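Local coordinates for protein Sqt1 (PDB 4ZOY) that probably acts as a dedicated WD40-repeat chaperone that captures its nascent ribosomal protein client during translation, in the service of ribosome biogenesis, at residues S238-N241 / V242-R245; A22-P25 / L26-N29. All blocks are in the same frame, centred on the assembly; numbering follows the deposited sequence. Where two conformers were deposited one is given.

Interaction 1: S238-N241 / V242-R245; sequences SLTN and VDQR
The carboxylate of D243 reaches back to T240, where OD2 accepts the backbone N of T240 at 2.9 Å in an almost straight bond (176°) on its anti lone pair. The main chain returns the link: D243 N binds T240 O at 3.0 Å, closing a type I beta turn over T240-D243 just beyond the outer strand 235-239 of a WD40 propeller blade. CG of D243 stands anti to its own carbonyl carbon (chi1 -59°), which swings the acid back over the turn. A water donates to both S238 O, at 2.7 Å, and D243 OD2, at 3.0 Å, so two donors hold the same carboxylate oxygen and the strand end is tied to the turn a second time. Next to the acid, L239 crosses the D243 side chain at about a right angle, with CD2 3.8 Å from OD2; the leucine also packs on F246 and on I320 of the next blade. Within the turn itself, V242 N makes a weak hydrogen bond to T240 OG1, in the manner of an ST turn. The T240 and V242 side chains run side by side, pointing the same way, and V242 CG2 rests 3.4 Å from T240 OG1.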
ATOM      1  N   SER A 238      -3.491  20.959   6.100  1.00 18.16           N
ATOM      2  CA  SER A 238      -4.842  20.724   5.616  1.00 15.89           C
ATOM      3  C   SER A 238      -5.022  21.521   4.331  1.00 21.43           C
ATOM      4  O   SER A 238      -4.947  22.754   4.346  1.00 23.65           O
ATOM      5  CB  SER A 238      -5.895  21.135   6.655  1.00 19.57           C
ATOM      6  OG  SER A 238      -5.995  20.182   7.703  1.00 20.43           O
ATOM      7  N   LEU A 239      -5.234  20.820   3.221  1.00 19.63           N
ATOM      8  CA  LEU A 239      -5.443  21.461   1.927  1.00 21.21           C
ATOM      9  C   LEU A 239      -6.696  20.895   1.282  1.00 20.47           C
ATOM     10  O   LEU A 239      -6.935  19.682   1.314  1.00 20.43           O
ATOM     11  CB  LEU A 239      -4.230  21.262   1.021  1.00 19.69           C
ATOM     12  CG  LEU A 239      -2.971  22.000   1.479  1.00 19.35           C
ATOM     13  CD1 LEU A 239      -1.751  21.464   0.761  1.00 22.78           C
ATOM     14  CD2 LEU A 239      -3.129  23.499   1.222  1.00 26.96           C
ATOM     15  N   THR A 240      -7.510  21.774   0.709  1.00 22.46           N
ATOM     16  CA  THR A 240      -8.783  21.357   0.151  1.00 21.87           C
ATOM     17  C   THR A 240      -9.018  21.937  -1.230  1.00 22.49           C
ATOM     18  O   THR A 240      -8.143  22.594  -1.802  1.00 24.22           O
ATOM     19  CB  THR A 240      -9.972  21.773   1.040  1.00 26.15           C
ATOM     20  OG1 THR A 240     -10.142  23.195   0.962  1.00 26.60           O
ATOM     21  CG2 THR A 240      -9.756  21.356   2.492  1.00 25.95           C
ATOM     22  N   ASN A 241     -10.222  21.706  -1.747  0.55 27.46           N
ATOM     23  CA  ASN A 241     -10.602  22.130  -3.092  0.55 30.41           C
ATOM     24  C   ASN A 241     -10.610  23.648  -3.285  0.55 30.87           C
ATOM     25  O   ASN A 241     -10.526  24.129  -4.417  0.55 32.40           O
ATOM     26  CB  ASN A 241     -11.979  21.557  -3.457  0.55 31.33           C
ATOM     27  CG  ASN A 241     -13.055  21.900  -2.434  0.55 30.83           C
ATOM     28  OD1 ASN A 241     -12.764  22.370  -1.334  0.55 36.93           O
ATOM     29  ND2 ASN A 241     -14.308  21.650  -2.793  0.55 36.72           N
ATOM     30  N   VAL A 242     -10.705  24.399  -2.193  1.00 28.84           N
ATOM     31  CA  VAL A 242     -10.701  25.857  -2.289  1.00 33.51           C
ATOM     32  C   VAL A 242      -9.291  26.404  -2.500  1.00 36.40           C
ATOM     33  O   VAL A 242      -9.120  27.547  -2.921  1.00 36.68           O
ATOM     34  CB  VAL A 242     -11.326  26.508  -1.038  1.00 36.20           C
ATOM     35  CG1 VAL A 242     -12.622  25.807  -0.679  1.00 32.93           C
ATOM     36  CG2 VAL A 242     -10.362  26.468   0.131  1.00 36.50           C
ATOM     37  N   ASP A 243      -8.284  25.586  -2.212  1.00 31.56           N
ATOM     38  CA  ASP A 243      -6.900  25.961  -2.453  1.00 32.01           C
ATOM     39  C   ASP A 243      -6.558  25.690  -3.926  1.00 38.52           C
ATOM     40  O   ASP A 243      -6.210  24.570  -4.299  1.00 29.17           O
ATOM     41  CB  ASP A 243      -5.961  25.198  -1.504  1.00 33.49           C
ATOM     42  CG  ASP A 243      -6.266  25.465  -0.023  1.00 39.11           C
ATOM     43  OD1 ASP A 243      -6.046  26.610   0.435  1.00 41.10           O
ATOM     44  OD2 ASP A 243      -6.696  24.533   0.702  1.00 30.85           O
ATOM     45  N   GLN A 244      -6.675  26.725  -4.755  1.00 33.99           N
ATOM     46  CA  GLN A 244      -6.613  26.601  -6.211  1.00 35.12           C
ATOM     47  C   GLN A 244      -5.319  25.981  -6.733  1.00 28.06           C
ATOM     48  O   GLN A 244      -5.308  25.305  -7.758  1.00 34.93           O
ATOM     49  CB  GLN A 244      -6.797  27.978  -6.858  1.00 42.68           C
ATOM     50  CG  GLN A 244      -8.232  28.483  -6.858  1.00 49.75           C
ATOM     51  CD  GLN A 244      -8.337  29.952  -7.219  1.00 60.03           C
ATOM     52  OE1 GLN A 244      -7.394  30.719  -7.026  1.00 61.54           O
ATOM     53  NE2 GLN A 244      -9.489  30.352  -7.745  1.00 60.80           N
ATOM     54  N   ARG A 245      -4.226  26.222  -6.023  1.00 30.63           N
ATOM     55  CA  ARG A 245      -2.924  25.724  -6.444  1.00 34.33           C
ATOM     56  C   ARG A 245      -2.796  24.234  -6.086  1.00 29.38           C
ATOM     57  O   ARG A 245      -1.908  23.533  -6.579  1.00 29.98           O
ATOM     58  CB  ARG A 245      -1.813  26.577  -5.807  1.00 37.36           C
ATOM     59  CG  ARG A 245      -0.420  26.030  -5.919  1.00 47.19           C
ATOM     60  CD  ARG A 245      -0.112  25.744  -7.374  1.00 51.26           C
ATOM     61  NE  ARG A 245       1.181  25.099  -7.523  1.00 50.97           N
ATOM     62  CZ  ARG A 245       1.716  24.763  -8.689  1.00 52.70           C
ATOM     63  NH1 ARG A 245       1.042  24.981  -9.812  1.00 49.41           N
ATOM     64  NH2 ARG A 245       2.919  24.187  -8.735  1.00 47.67           N
TER
HETATM   65  O   HOH W   1      -6.514  24.843   3.674  1.00 40.13           O

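Interaction 2: A22-P25 / L26-N29; sequences AQHP and LYPN
H24 ND1 receives two backbone donors of the loop that follows, L26 N at 3.1 Å and Y27 N at 3.3 Å. The first comes in at the ring edge, close to its plane, whereas the second lies 35° out of it; as ND1 accepts both, the neutral ring probably carries its proton on NE2. The imidazole packs alongside Y27 because its first torsion (chi1 -166°) turns CG away from the backbone N. Y27 CD2 sits over one face, offset toward the rim and 3.3 Å from H24 CE1, the two rings meeting obliquely with planes at 38°. L26 CB is 3.7 Å from H24 CE1 and lies over the centre of the tyrosine ring. F97 of strand 92-97 also meets the H24 ring. Replacing H24 by an alanine is likely to leave the amides of L26 and Y27 without their shared acceptor and to open a gap beside the tyrosine ring. On the other side of the loop, the extended Q23 gives NE2 to a lone pair of P28 O at 2.9 Å, while its OE1 takes G463 N. Such a proline-containing turn, entered through a histidine, fits the link between the first and second strands of a WD40 blade.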
ATOM      1  N   ALA A  22      -1.223  -9.144   2.927  1.00 13.61           N
ATOM      2  CA  ALA A  22      -0.294  -8.639   3.924  1.00 12.88           C
ATOM      3  C   ALA A  22       0.779  -9.676   4.188  1.00 14.33           C
ATOM      4  O   ALA A  22       0.548 -10.879   4.027  1.00 15.92           O
ATOM      5  CB  ALA A  22      -1.020  -8.282   5.199  1.00 15.08           C
ATOM      6  N   GLN A  23       1.952  -9.205   4.590  1.00 14.78           N
ATOM      7  CA  GLN A  23       3.109 -10.050   4.808  1.00 15.45           C
ATOM      8  C   GLN A  23       3.639  -9.805   6.208  1.00 15.51           C
ATOM      9  O   GLN A  23       3.675  -8.665   6.669  1.00 16.81           O
ATOM     10  CB  GLN A  23       4.179  -9.752   3.761  1.00 13.99           C
ATOM     11  CG  GLN A  23       5.397 -10.651   3.816  1.00 16.35           C
ATOM     12  CD  GLN A  23       6.255 -10.463   2.593  1.00 16.09           C
ATOM     13  OE1 GLN A  23       6.430  -9.343   2.121  1.00 17.00           O
ATOM     14  NE2 GLN A  23       6.743 -11.563   2.031  1.00 17.24           N
ATOM     15  N   HIS A  24       4.015 -10.869   6.900  1.00 16.92           N
ATOM     16  CA  HIS A  24       4.566 -10.732   8.243  1.00 20.37           C
ATOM     17  C   HIS A  24       5.908  -9.992   8.180  1.00 18.75           C
ATOM     18  O   HIS A  24       6.738 -10.292   7.327  1.00 18.63           O
ATOM     19  CB  HIS A  24       4.728 -12.114   8.877  1.00 18.57           C
ATOM     20  CG  HIS A  24       4.966 -12.086  10.354  1.00 17.67           C
ATOM     21  ND1 HIS A  24       6.153 -11.665  10.911  1.00 22.54           N
ATOM     22  CD2 HIS A  24       4.172 -12.450  11.388  1.00 21.21           C
ATOM     23  CE1 HIS A  24       6.076 -11.755  12.227  1.00 19.47           C
ATOM     24  NE2 HIS A  24       4.889 -12.238  12.543  1.00 19.69           N
ATOM     25  N   PRO A  25       6.119  -9.005   9.068  1.00 16.70           N
ATOM     26  CA  PRO A  25       7.333  -8.181   8.930  1.00 17.89           C
ATOM     27  C   PRO A  25       8.633  -8.902   9.282  1.00 19.41           C
ATOM     28  O   PRO A  25       9.695  -8.450   8.855  1.00 21.81           O
ATOM     29  CB  PRO A  25       7.084  -7.022   9.907  1.00 18.91           C
ATOM     30  CG  PRO A  25       6.123  -7.552  10.897  1.00 20.06           C
ATOM     31  CD  PRO A  25       5.216  -8.475  10.100  1.00 17.68           C
ATOM     32  N   LEU A  26       8.548  -9.990  10.037  1.00 20.98           N
ATOM     33  CA  LEU A  26       9.740 -10.752  10.412  1.00 22.99           C
ATOM     34  C   LEU A  26       9.896 -12.027   9.591  1.00 26.59           C
ATOM     35  O   LEU A  26      11.012 -12.492   9.359  1.00 25.98           O
ATOM     36  CB  LEU A  26       9.698 -11.119  11.891  1.00 25.64           C
ATOM     37  CG  LEU A  26       9.544  -9.981  12.892  1.00 24.88           C
ATOM     38  CD1 LEU A  26       9.588 -10.536  14.306  1.00 30.06           C
ATOM     39  CD2 LEU A  26      10.610  -8.917  12.683  1.00 26.12           C
ATOM     40  N   TYR A  27       8.771 -12.591   9.163  1.00 23.05           N
ATOM     41  CA  TYR A  27       8.769 -13.887   8.494  1.00 22.60           C
ATOM     42  C   TYR A  27       8.064 -13.767   7.146  1.00 18.93           C
ATOM     43  O   TYR A  27       6.838 -13.901   7.063  1.00 19.36           O
ATOM     44  CB  TYR A  27       8.092 -14.934   9.379  1.00 25.14           C
ATOM     45  CG  TYR A  27       8.610 -14.904  10.798  1.00 27.61           C
ATOM     46  CD1 TYR A  27       9.929 -15.233  11.077  1.00 33.96           C
ATOM     47  CD2 TYR A  27       7.785 -14.544  11.855  1.00 26.50           C
ATOM     48  CE1 TYR A  27      10.418 -15.200  12.370  1.00 32.64           C
ATOM     49  CE2 TYR A  27       8.266 -14.509  13.155  1.00 32.77           C
ATOM     50  CZ  TYR A  27       9.582 -14.841  13.402  1.00 33.31           C
ATOM     51  OH  TYR A  27      10.064 -14.810  14.690  1.00 41.48           O
ATOM     52  N   PRO A  28       8.835 -13.508   6.083  1.00 20.96           N
ATOM     53  CA  PRO A  28       8.264 -13.185   4.768  1.00 22.90           C
ATOM     54  C   PRO A  28       7.452 -14.342   4.187  1.00 20.00           C
ATOM     55  O   PRO A  28       6.633 -14.134   3.289  1.00 20.65           O
ATOM     56  CB  PRO A  28       9.495 -12.900   3.899  1.00 28.21           C
ATOM     57  CG  PRO A  28      10.633 -12.724   4.850  1.00 32.95           C
ATOM     58  CD  PRO A  28      10.309 -13.504   6.068  1.00 29.40           C
ATOM     59  N   ASN A  29       7.663 -15.549   4.697  1.00 21.99           N
ATOM     60  CA  ASN A  29       6.906 -16.702   4.224  1.00 21.77           C
ATOM     61  C   ASN A  29       5.458 -16.713   4.714  1.00 21.43           C
ATOM     62  O   ASN A  29       4.625 -17.451   4.198  1.00 22.56           O
ATOM     63  CB  ASN A  29       7.601 -17.996   4.654  1.00 24.21           C
ATOM     64  CG  ASN A  29       7.752 -18.098   6.155  1.00 28.15           C
ATOM     65  OD1 ASN A  29       8.375 -17.241   6.785  1.00 28.42           O
ATOM     66  ND2 ASN A  29       7.160 -19.135   6.745  1.00 28.36           N
TER

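From the N terminus, strand 9-11 first completes the sheet of the last blade beside strand 478-482, and the chain then enters its first full blade at strand 18-23. Interaction 2 closes the short loop from this strand to 30-36, within one blade, and borders strand 92-97 of the next. Interaction 1 comes much later, where strand 235-239 ends its blade and the chain sets off for strand 252-257, so it shapes a connection between blades. The two are in series, neither nesting nor crossing. The centres of interactions 1 and 2 are about 39 Å apart. They lie on opposite sides of the middle of the chain, as expected for loops at opposite ends of the blades of an eight-sheet propeller.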